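Local coordinates for protein porin (Acinetobacter baumannii AB307-0294, PDB 5DL7) that probably forms a beta-barrel channel that lets small solutes cross the bacterial outer membrane, at residues Q224-G229 against F248-E253; I353-Y358 against D396-M401; R47-G52 against F78-S83. One frame throughout, in Å; residues are numbered along the deposited sequence.

Contact 1: Q224-G229 against F248-E253. With CA (calcium ion), chain B.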
loop_
_atom_site.group_PDB
_atom_site.type_symbol
_atom_site.label_atom_id
_atom_site.label_comp_id
_atom_site.label_asym_id
_atom_site.label_seq_id
_atom_site.Cartn_x
_atom_site.Cartn_y
_atom_site.Cartn_z
ATOM N N GLN A 224 3.751 16.579 -11.257
ATOM C CA GLN A 224 3.914 15.540 -12.324
ATOM C C GLN A 224 4.936 14.566 -11.803
ATOM O O GLN A 224 5.904 14.961 -11.146
ATOM C CB GLN A 224 4.363 16.139 -13.682
ATOM C CG GLN A 224 3.237 16.871 -14.275
ATOM C CD GLN A 224 3.617 17.528 -15.600
ATOM O OE1 GLN A 224 2.978 18.611 -16.045
ATOM N NE2 GLN A 224 4.628 16.979 -16.203
ATOM N N GLN A 225 4.786 13.303 -12.148
ATOM C CA GLN A 225 5.636 12.249 -11.641
ATOM C C GLN A 225 5.893 11.167 -12.741
ATOM O O GLN A 225 4.916 10.811 -13.372
ATOM C CB GLN A 225 5.106 11.680 -10.372
ATOM C CG GLN A 225 5.901 10.572 -9.740
ATOM C CD GLN A 225 5.238 10.170 -8.424
ATOM O OE1 GLN A 225 4.342 9.336 -8.381
ATOM N NE2 GLN A 225 5.709 10.821 -7.330
ATOM N N GLN A 226 7.163 10.832 -12.920
ATOM C CA GLN A 226 7.433 9.621 -13.727
ATOM C C GLN A 226 8.027 8.506 -12.923
ATOM O O GLN A 226 8.680 8.743 -11.819
ATOM C CB GLN A 226 8.447 9.994 -14.760
ATOM C CG GLN A 226 7.991 10.967 -15.833
ATOM C CD GLN A 226 8.011 12.431 -15.337
ATOM O OE1 GLN A 226 8.953 12.864 -14.673
ATOM N NE2 GLN A 226 6.933 13.091 -15.581
ATOM N N PHE A 227 7.778 7.298 -13.305
ATOM C CA PHE A 227 8.306 6.102 -12.638
ATOM C C PHE A 227 9.026 5.261 -13.687
ATOM O O PHE A 227 8.448 5.023 -14.773
ATOM C CB PHE A 227 7.138 5.240 -12.114
ATOM C CG PHE A 227 7.559 3.881 -11.556
ATOM C CD1 PHE A 227 8.087 3.834 -10.277
ATOM C CD2 PHE A 227 7.564 2.802 -12.377
ATOM C CE1 PHE A 227 8.476 2.613 -9.775
ATOM C CE2 PHE A 227 7.948 1.529 -11.858
ATOM C CZ PHE A 227 8.433 1.476 -10.592
ATOM N N LEU A 228 10.157 4.714 -13.303
ATOM C CA LEU A 228 10.774 3.629 -14.073
ATOM C C LEU A 228 11.139 2.546 -13.071
ATOM O O LEU A 228 11.603 2.888 -11.963
ATOM C CB LEU A 228 12.111 4.074 -14.690
ATOM C CG LEU A 228 11.926 5.140 -15.773
ATOM C CD1 LEU A 228 13.407 5.524 -16.173
ATOM C CD2 LEU A 228 11.219 4.554 -16.988
ATOM N N GLY A 229 10.991 1.313 -13.443
ATOM C CA GLY A 229 11.323 0.226 -12.454
ATOM C C GLY A 229 11.498 -1.101 -13.119
ATOM O O GLY A 229 11.034 -1.319 -14.252
ATOM N N PHE A 248 12.351 3.833 -9.391
ATOM C CA PHE A 248 12.824 5.200 -9.509
ATOM C C PHE A 248 11.686 6.131 -9.808
ATOM O O PHE A 248 10.830 5.860 -10.700
ATOM C CB PHE A 248 13.731 5.281 -10.729
ATOM C CG PHE A 248 14.161 6.660 -11.065
ATOM C CD1 PHE A 248 14.980 7.389 -10.205
ATOM C CD2 PHE A 248 13.707 7.294 -12.199
ATOM C CE1 PHE A 248 15.410 8.707 -10.638
ATOM C CE2 PHE A 248 14.097 8.652 -12.544
ATOM C CZ PHE A 248 14.914 9.298 -11.741
ATOM N N PHE A 249 11.606 7.217 -9.016
ATOM C CA PHE A 249 10.600 8.303 -9.191
ATOM C C PHE A 249 11.254 9.590 -9.492
ATOM O O PHE A 249 12.281 9.919 -8.869
ATOM C CB PHE A 249 9.691 8.388 -7.894
ATOM C CG PHE A 249 8.860 7.212 -7.610
ATOM C CD1 PHE A 249 9.403 6.213 -6.850
ATOM C CD2 PHE A 249 7.594 7.158 -8.024
ATOM C CE1 PHE A 249 8.696 5.060 -6.505
ATOM C CE2 PHE A 249 6.812 6.016 -7.667
ATOM C CZ PHE A 249 7.389 4.992 -6.919
ATOM N N ASN A 250 10.603 10.330 -10.341
ATOM C CA ASN A 250 10.980 11.726 -10.682
ATOM C C ASN A 250 9.741 12.570 -10.579
ATOM O O ASN A 250 8.737 12.316 -11.218
ATOM C CB ASN A 250 11.566 11.826 -12.131
ATOM C CG ASN A 250 12.035 13.213 -12.509
ATOM O OD1 ASN A 250 12.923 13.703 -11.796
ATOM N ND2 ASN A 250 11.453 13.841 -13.505
ATOM N N SER A 251 9.868 13.654 -9.742
ATOM C CA SER A 251 8.670 14.470 -9.430
ATOM C C SER A 251 9.001 15.936 -9.477
ATOM O O SER A 251 10.091 16.370 -9.033
ATOM C CB SER A 251 8.073 14.137 -8.051
ATOM O OG SER A 251 7.850 12.732 -7.847
ATOM N N GLU A 252 8.068 16.708 -9.994
ATOM C CA GLU A 252 8.195 18.189 -10.142
ATOM C C GLU A 252 6.843 18.800 -9.944
ATOM O O GLU A 252 5.832 18.239 -10.308
ATOM C CB GLU A 252 8.822 18.536 -11.513
ATOM C CG GLU A 252 8.899 19.888 -11.903
ATOM C CD GLU A 252 9.528 20.180 -13.368
ATOM O OE1 GLU A 252 9.946 21.303 -13.569
ATOM O OE2 GLU A 252 9.678 19.281 -14.116
ATOM N N GLU A 253 6.808 20.049 -9.483
ATOM C CA GLU A 253 5.503 20.688 -9.324
ATOM C C GLU A 253 4.944 21.069 -10.687
ATOM O O GLU A 253 5.698 21.185 -11.691
ATOM C CB GLU A 253 5.527 21.885 -8.356
ATOM C CG GLU A 253 6.114 23.168 -8.935
ATOM C CD GLU A 253 7.593 23.137 -9.167
ATOM O OE1 GLU A 253 8.127 24.117 -9.752
ATOM O OE2 GLU A 253 8.395 22.326 -8.637
HETATM CA CA CA B . 10.523 23.485 -9.382
HETATM O O HOH W 1 10.384 23.219 -11.741
HETATM O O HOH W 2 10.933 21.123 -9.499
HETATM O O HOH W 3 12.924 23.705 -9.882
HETATM O O HOH W 4 10.930 25.808 -9.910
#
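Gln224-Leu228 and Phe248-Glu252 pair across a beta hairpin of the porin barrel, formed by strands 223-235 and 240-253, with strand directions 169° apart. The register alternates strictly: Gln224-Glu252, Gln226-Asn250 and Leu228-Phe248 are hydrogen-bonded pairs, while Gln225-Ser251 and Phe227-Phe249 are non-hydrogen-bonded. CA atoms of the non-hydrogen-bonded residues also approach carbonyl oxygens of the facing strand, as Gln225 CA does Asn250 O (3.1 Å).

The two faces differ. On the buried one, an edge of Phe227 meets the face of Phe249 with centroids 5.1 Å apart and planes at 62°; Phe227 CD1 lies above that face, toward its rim. Next to this pair, Gln225 is fully extended (chi1 -180°), which carries its amide alongside Ser251. Gln225 NE2 gives a straight bond in the amide plane to Ser251 OG (2.9 Å), and another to Pro294 O, so this buried nitrogen has two acceptors. Leu293, Pro294 and Pro302 lie against this face, as does Pro132.

On the other face Gln226 and Asn250 lie side by side. Asn250 ND2 donates to Gln226 OE1 (2.9 Å), nearly in line with the acceptor's carbonyl, and Gln226 NE2 turns to His216 ND1 on the adjoining strand.

At the hairpin's far end Glu253 chelates calcium through OE1 and OE2, both 2.5 Å from the metal, with Glu261 as the second protein ligand and four waters. Water 1 is 2.4 Å from the calcium and donates to Glu252 OE1 at 2.7 Å, which makes Glu252 a second-shell residue.

The chemistry thus grades from aromatic to amide to carboxylate along the hairpin, and calcium probably offsets the negative charge gathered at its acidic end.

Contact 2: I353-Y358 against D396-M401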
loop_
_atom_site.group_PDB
_atom_site.type_symbol
_atom_site.label_atom_id
_atom_site.label_comp_id
_atom_site.label_asym_id
_atom_site.label_seq_id
_atom_site.Cartn_x
_atom_site.Cartn_y
_atom_site.Cartn_z
ATOM N N ILE A 353 18.043 12.809 7.230
ATOM C CA ILE A 353 16.655 13.389 7.049
ATOM C C ILE A 353 16.705 14.887 7.269
ATOM O O ILE A 353 17.126 15.381 8.330
ATOM C CB ILE A 353 15.704 12.750 7.918
ATOM C CG1 ILE A 353 15.550 11.236 7.637
ATOM C CG2 ILE A 353 14.332 13.481 7.912
ATOM C CD1 ILE A 353 14.844 10.571 8.773
ATOM N N ASP A 354 16.257 15.575 6.180
ATOM C CA ASP A 354 16.180 17.035 6.201
ATOM C C ASP A 354 14.715 17.451 6.258
ATOM O O ASP A 354 13.984 17.272 5.308
ATOM C CB ASP A 354 16.886 17.632 4.963
ATOM C CG ASP A 354 16.983 19.154 4.967
ATOM O OD1 ASP A 354 16.300 19.833 5.741
ATOM O OD2 ASP A 354 17.641 19.639 3.974
ATOM N N LEU A 355 14.324 18.069 7.365
ATOM C CA LEU A 355 12.965 18.517 7.638
ATOM C C LEU A 355 12.805 20.036 7.335
ATOM O O LEU A 355 11.852 20.677 7.859
ATOM C CB LEU A 355 12.453 18.119 8.995
ATOM C CG LEU A 355 12.441 16.604 9.176
ATOM C CD1 LEU A 355 12.025 16.333 10.594
ATOM C CD2 LEU A 355 11.544 15.904 8.203
ATOM N N LEU A 356 13.801 20.566 6.664
ATOM C CA LEU A 356 13.722 21.896 5.934
ATOM C C LEU A 356 13.837 23.098 6.851
ATOM O O LEU A 356 14.419 24.136 6.451
ATOM C CB LEU A 356 12.445 22.102 5.066
ATOM C CG LEU A 356 12.120 21.016 4.039
ATOM C CD1 LEU A 356 10.737 21.344 3.382
ATOM C CD2 LEU A 356 13.357 20.767 3.197
ATOM N N GLN A 357 13.180 23.122 8.012
ATOM C CA GLN A 357 13.043 24.222 8.918
ATOM C C GLN A 357 14.072 24.235 10.068
ATOM O O GLN A 357 13.908 25.020 11.011
ATOM C CB GLN A 357 11.490 24.246 9.424
ATOM C CG GLN A 357 11.014 25.594 9.721
ATOM C CD GLN A 357 9.491 25.769 9.776
ATOM O OE1 GLN A 357 8.904 25.357 8.700
ATOM N NE2 GLN A 357 8.780 26.274 10.880
ATOM N N TYR A 358 15.152 23.411 9.928
ATOM C CA TYR A 358 16.075 23.096 11.018
ATOM C C TYR A 358 17.504 23.417 10.647
ATOM O O TYR A 358 18.463 22.942 11.356
ATOM C CB TYR A 358 15.909 21.638 11.545
ATOM C CG TYR A 358 14.566 21.432 12.153
ATOM C CD1 TYR A 358 13.520 21.092 11.277
ATOM C CD2 TYR A 358 14.288 21.645 13.482
ATOM C CE1 TYR A 358 12.247 20.973 11.810
ATOM C CE2 TYR A 358 13.051 21.437 14.049
ATOM C CZ TYR A 358 11.984 21.158 13.168
ATOM O OH TYR A 358 10.730 21.071 13.738
ATOM N N ASP A 396 14.277 10.601 16.076
ATOM C CA ASP A 396 14.652 11.716 16.904
ATOM C C ASP A 396 13.988 13.017 16.319
ATOM O O ASP A 396 14.470 14.137 16.517
ATOM C CB ASP A 396 16.164 11.848 17.021
ATOM C CG ASP A 396 16.902 12.191 15.707
ATOM O OD1 ASP A 396 16.229 12.159 14.616
ATOM O OD2 ASP A 396 18.143 12.381 15.717
ATOM N N MET A 397 12.899 12.856 15.643
ATOM C CA MET A 397 12.203 13.968 14.981
ATOM C C MET A 397 11.378 14.749 15.983
ATOM O O MET A 397 10.944 14.219 17.018
ATOM C CB MET A 397 11.286 13.481 13.798
ATOM C CG MET A 397 12.103 12.880 12.766
ATOM S SD MET A 397 10.899 12.509 11.306
ATOM C CE MET A 397 11.549 11.019 10.814
ATOM N N PRO A 398 11.023 15.984 15.696
ATOM C CA PRO A 398 10.258 16.779 16.554
ATOM C C PRO A 398 8.794 16.323 16.682
ATOM O O PRO A 398 8.267 15.541 15.889
ATOM C CB PRO A 398 10.303 18.176 15.951
ATOM C CG PRO A 398 11.418 18.063 14.944
ATOM C CD PRO A 398 11.560 16.692 14.570
ATOM N N THR A 399 8.219 16.729 17.772
ATOM C CA THR A 399 6.877 16.242 18.105
ATOM C C THR A 399 5.725 16.690 17.219
ATOM O O THR A 399 4.628 16.137 17.290
ATOM C CB THR A 399 6.527 16.551 19.637
ATOM O OG1 THR A 399 6.478 17.923 19.754
ATOM C CG2 THR A 399 7.574 15.940 20.457
ATOM N N ASN A 400 5.926 17.681 16.314
ATOM C CA ASN A 400 4.893 18.149 15.434
ATOM C C ASN A 400 4.943 17.344 14.113
ATOM O O ASN A 400 4.207 17.719 13.150
ATOM C CB ASN A 400 5.034 19.599 15.199
ATOM C CG ASN A 400 6.381 19.999 14.498
ATOM O OD1 ASN A 400 7.398 19.426 14.789
ATOM N ND2 ASN A 400 6.355 21.021 13.653
ATOM N N MET A 401 5.755 16.330 14.004
ATOM C CA MET A 401 5.896 15.544 12.749
ATOM C C MET A 401 4.827 14.456 12.705
ATOM O O MET A 401 4.048 14.281 13.661
ATOM C CB MET A 401 7.257 14.956 12.646
ATOM C CG MET A 401 8.331 16.087 12.487
ATOM S SD MET A 401 8.105 17.076 11.030
ATOM C CE MET A 401 8.929 18.601 11.612
HETATM O O HOH W 5 8.846 22.375 11.821
#
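Leu355 and Met401 meet tip to tip between two connecting loops of the barrel, and no hydrogen bond passes directly from one segment to the other; the 269 Å² they bury is given mainly by apolar side chains. The close-packed part centres on Leu355 CD1. This one methyl touches three side chains of 396-401: it is 4.0 Å from Met397 SD and equally close to Pro398 CD and Met401 CE. Met401 bends at chi2 (-61°), a fold that brings its methyl against both Leu355 CD1 and the hydroxyl end of Tyr358. Beside this cluster Ile353 CD1 reaches Met397 CE at 3.9 Å, the two chains crossing at about a right angle.

The more open side is marked by Tyr358 and Asn400. The phenol slides past Pro398 in the opposite direction, so that Tyr358 OH comes within 3.3 Å of Pro398 CG and within 3.7 Å of Met401 CE. Polar contact here is indirect: water 5 lies 3.0 Å from Tyr358 OH, and Asn400 ND2 gives it a weak bond of 3.4 Å. Asn400 is exposed and contributes little buried area, whereas Ile353, Leu355, Met397 and Met401 are all buried.

Local turns shape both partners. Asp354 OD1 accepts from Leu356 N (2.8 Å), forming an Asx turn, while its OD2 makes a salt bridge to Lys315. Pro398 to Met401 form a type I beta turn, which returns Met401 toward Leu355 after the proline.

In the fold, 353-358 leaves strand 341-353 and leads to strand 363-375, while 396-401 joins strand 384-395 to strand 406-418. Phe363, at the start of the strand between them, touches Leu355 and Pro398 and meets the Tyr358 ring edge-to-face, tying both loops to the barrel wall.

Contact 3: R47-G52 against F78-S83. With C8E ((hydroxyethyloxy)tri(ethyloxy)octane), chain K.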
loop_
_atom_site.group_PDB
_atom_site.type_symbol
_atom_site.label_atom_id
_atom_site.label_comp_id
_atom_site.label_asym_id
_atom_site.label_seq_id
_atom_site.Cartn_x
_atom_site.Cartn_y
_atom_site.Cartn_z
ATOM N N ARG A 47 -5.163 3.351 18.137
ATOM C CA ARG A 47 -5.595 1.969 18.411
ATOM C C ARG A 47 -7.023 1.799 17.954
ATOM O O ARG A 47 -7.808 2.722 18.104
ATOM C CB ARG A 47 -5.596 1.659 19.905
ATOM C CG ARG A 47 -5.800 0.239 20.378
ATOM C CD ARG A 47 -5.651 0.091 21.917
ATOM N NE ARG A 47 -4.287 0.314 22.250
ATOM C CZ ARG A 47 -3.743 0.346 23.513
ATOM N NH1 ARG A 47 -4.530 0.299 24.543
ATOM N NH2 ARG A 47 -2.474 0.571 23.696
ATOM N N ASP A 48 -7.312 0.613 17.416
ATOM C CA ASP A 48 -8.729 0.249 17.138
ATOM C C ASP A 48 -8.759 -1.278 16.955
ATOM O O ASP A 48 -7.768 -1.953 16.735
ATOM C CB ASP A 48 -9.297 0.894 15.855
ATOM C CG ASP A 48 -9.793 2.273 15.979
ATOM O OD1 ASP A 48 -10.720 2.583 16.759
ATOM O OD2 ASP A 48 -9.213 3.227 15.220
ATOM N N TRP A 49 -9.982 -1.811 17.112
ATOM C CA TRP A 49 -10.198 -3.206 16.899
ATOM C C TRP A 49 -11.524 -3.285 16.095
ATOM O O TRP A 49 -12.582 -2.778 16.521
ATOM C CB TRP A 49 -10.333 -3.957 18.152
ATOM C CG TRP A 49 -10.404 -5.447 17.995
ATOM C CD1 TRP A 49 -10.021 -6.222 16.901
ATOM C CD2 TRP A 49 -10.984 -6.361 18.934
ATOM N NE1 TRP A 49 -10.273 -7.531 17.137
ATOM C CE2 TRP A 49 -10.929 -7.645 18.337
ATOM C CE3 TRP A 49 -11.623 -6.203 20.185
ATOM C CZ2 TRP A 49 -11.371 -8.803 18.999
ATOM C CZ3 TRP A 49 -12.171 -7.292 20.791
ATOM C CH2 TRP A 49 -12.064 -8.597 20.204
ATOM N N ALA A 50 -11.411 -3.829 14.873
ATOM C CA ALA A 50 -12.535 -3.822 13.955
ATOM C C ALA A 50 -12.698 -5.088 13.185
ATOM O O ALA A 50 -11.807 -5.906 13.040
ATOM C CB ALA A 50 -12.391 -2.680 12.899
ATOM N N GLN A 51 -13.964 -5.310 12.738
ATOM C CA GLN A 51 -14.255 -6.456 11.879
ATOM C C GLN A 51 -14.932 -6.046 10.620
ATOM O O GLN A 51 -15.786 -5.128 10.636
ATOM C CB GLN A 51 -15.255 -7.375 12.702
ATOM C CG GLN A 51 -15.669 -8.587 11.919
ATOM C CD GLN A 51 -15.368 -9.712 12.794
ATOM O OE1 GLN A 51 -15.846 -9.767 13.982
ATOM N NE2 GLN A 51 -14.476 -10.518 12.331
ATOM N N GLY A 52 -14.651 -6.719 9.529
ATOM C CA GLY A 52 -15.173 -6.320 8.257
ATOM C C GLY A 52 -15.542 -7.475 7.339
ATOM O O GLY A 52 -15.074 -8.582 7.492
ATOM N N PHE A 78 -17.238 -2.823 11.350
ATOM C CA PHE A 78 -17.759 -2.695 12.716
ATOM C C PHE A 78 -16.721 -2.462 13.715
ATOM O O PHE A 78 -15.705 -3.180 13.698
ATOM C CB PHE A 78 -18.443 -4.029 13.134
ATOM C CG PHE A 78 -19.492 -4.482 12.180
ATOM C CD1 PHE A 78 -19.158 -5.100 10.948
ATOM C CD2 PHE A 78 -20.773 -4.177 12.439
ATOM C CE1 PHE A 78 -20.131 -5.445 9.981
ATOM C CE2 PHE A 78 -21.770 -4.628 11.548
ATOM C CZ PHE A 78 -21.416 -5.220 10.298
ATOM N N ASN A 79 -17.009 -1.615 14.709
ATOM C CA ASN A 79 -16.079 -1.328 15.743
ATOM C C ASN A 79 -16.308 -2.442 16.813
ATOM O O ASN A 79 -17.402 -2.659 17.246
ATOM C CB ASN A 79 -16.471 0.040 16.326
ATOM C CG ASN A 79 -15.679 0.417 17.514
ATOM O OD1 ASN A 79 -14.610 -0.125 17.840
ATOM N ND2 ASN A 79 -16.220 1.363 18.237
ATOM N N LEU A 80 -15.222 -3.008 17.342
ATOM C CA LEU A 80 -15.312 -4.029 18.398
ATOM C C LEU A 80 -14.874 -3.492 19.739
ATOM O O LEU A 80 -15.037 -4.194 20.748
ATOM C CB LEU A 80 -14.469 -5.242 18.005
ATOM C CG LEU A 80 -14.856 -5.907 16.684
ATOM C CD1 LEU A 80 -13.788 -6.916 16.285
ATOM C CD2 LEU A 80 -16.276 -6.449 16.753
ATOM N N MET A 81 -14.363 -2.249 19.810
ATOM C CA MET A 81 -14.030 -1.699 21.144
ATOM C C MET A 81 -15.042 -0.814 21.805
ATOM O O MET A 81 -14.736 -0.251 22.848
ATOM C CB MET A 81 -12.722 -0.879 21.015
ATOM C CG MET A 81 -11.489 -1.697 20.845
ATOM S SD MET A 81 -9.945 -0.781 20.773
ATOM C CE MET A 81 -9.766 -0.021 22.342
ATOM N N GLY A 82 -16.196 -0.595 21.230
ATOM C CA GLY A 82 -17.170 0.301 21.878
ATOM C C GLY A 82 -16.640 1.740 22.027
ATOM O O GLY A 82 -15.788 2.220 21.264
ATOM N N SER A 83 -17.039 2.399 23.142
ATOM C CA SER A 83 -16.605 3.793 23.351
ATOM C C SER A 83 -15.181 3.882 23.825
ATOM O O SER A 83 -14.588 4.929 23.791
ATOM C CB SER A 83 -17.489 4.449 24.438
ATOM O OG SER A 83 -17.490 3.619 25.588
HETATM O O12 C8E K . -8.637 -4.363 22.953
HETATM C C13 C8E K . -9.027 -5.660 22.568
HETATM C C14 C8E K . -8.052 -6.211 21.540
HETATM O O15 C8E K . -8.266 -7.606 21.302
HETATM C C16 C8E K . -7.229 -8.265 20.534
HETATM C C17 C8E K . -7.997 -9.175 19.612
HETATM O O18 C8E K . -7.198 -10.035 18.802
HETATM C C19 C8E K . -7.767 -10.183 17.488
HETATM C C20 C8E K . -6.817 -10.776 16.453
HETATM O O21 C8E K . -7.046 -10.181 15.114
HETATM O O HOH W 6 -11.844 0.219 17.775
#
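The backbones of 47-52 and 78-83 run antiparallel at Ala50-Asn79 and Gln51-Phe78, where Gln51 and Phe78 exchange two hydrogen bonds, and then diverge, their end-to-end directions being 139° apart. A third bond, from Leu80 N to Trp49 O (2.8 Å), holds segment 78-83 as it leaves the strand.

Trp49 carries the side-chain contact. Its CG stands opposite the backbone N (chi1 -173°), which lays the indole across Leu80. Leu80 CD1 makes a CH-pi contact, 3.6 Å from the centroid of the five-membered ring and 12° off its normal. The opposite face carries a bound detergent molecule, whose C17 comes within 3.4 Å of Trp49 CZ2; the indole is thus sandwiched, while Trp49 NE1 bonds to Asn29 OD1. Met81 fills in along the stem, its CG 3.7 Å from Trp49 CB and its CE near the aliphatic part of Arg47, whose guanidinium pairs with Asp33.

On the face of Ala50 and Asn79, Asn79 OD1 accepts from Met81 N (2.9 Å) in an Asx turn, the donor standing above the amide's carbonyl plane. Asn79 ND2 bonds to Asp104. Asp48 hydrogen-bonds to Ser91 and makes a salt bridge with Arg102; Arg102 and Asp104 share a calcium site. Water 6 accepts from Trp49 N at 2.8 Å and lies between Asp48 and Asn79.

This is the end of a barrel hairpin where a strand passes into a loop: the tryptophan with detergent on its face is consistent with a membrane-facing surface, and the polar Asp48-Asn79 side adjoins calcium-binding Arg102 and Asp104.

Contacts 1 and 3 are both antiparallel hairpin pairings in the barrel wall, on opposite sides of the chain's centre with centres about 38 Å apart; contact 2 joins two loops. They share no segment. All are partly buried: four of seven touching residues are buried in contact 2, four of ten in contact 1 and two of nine in contact 3. Contact 1 has six backbone bonds and contact 3 three, the latter adding apolar packing around a tryptophan; contact 2 has no direct hydrogen bond. Calcium enters contact 1 through a ligand, but borders contact 3 through neighbouring residues. No two contacts touch: contact 2 is nearest to contact 1, about 12 Å between closest atoms.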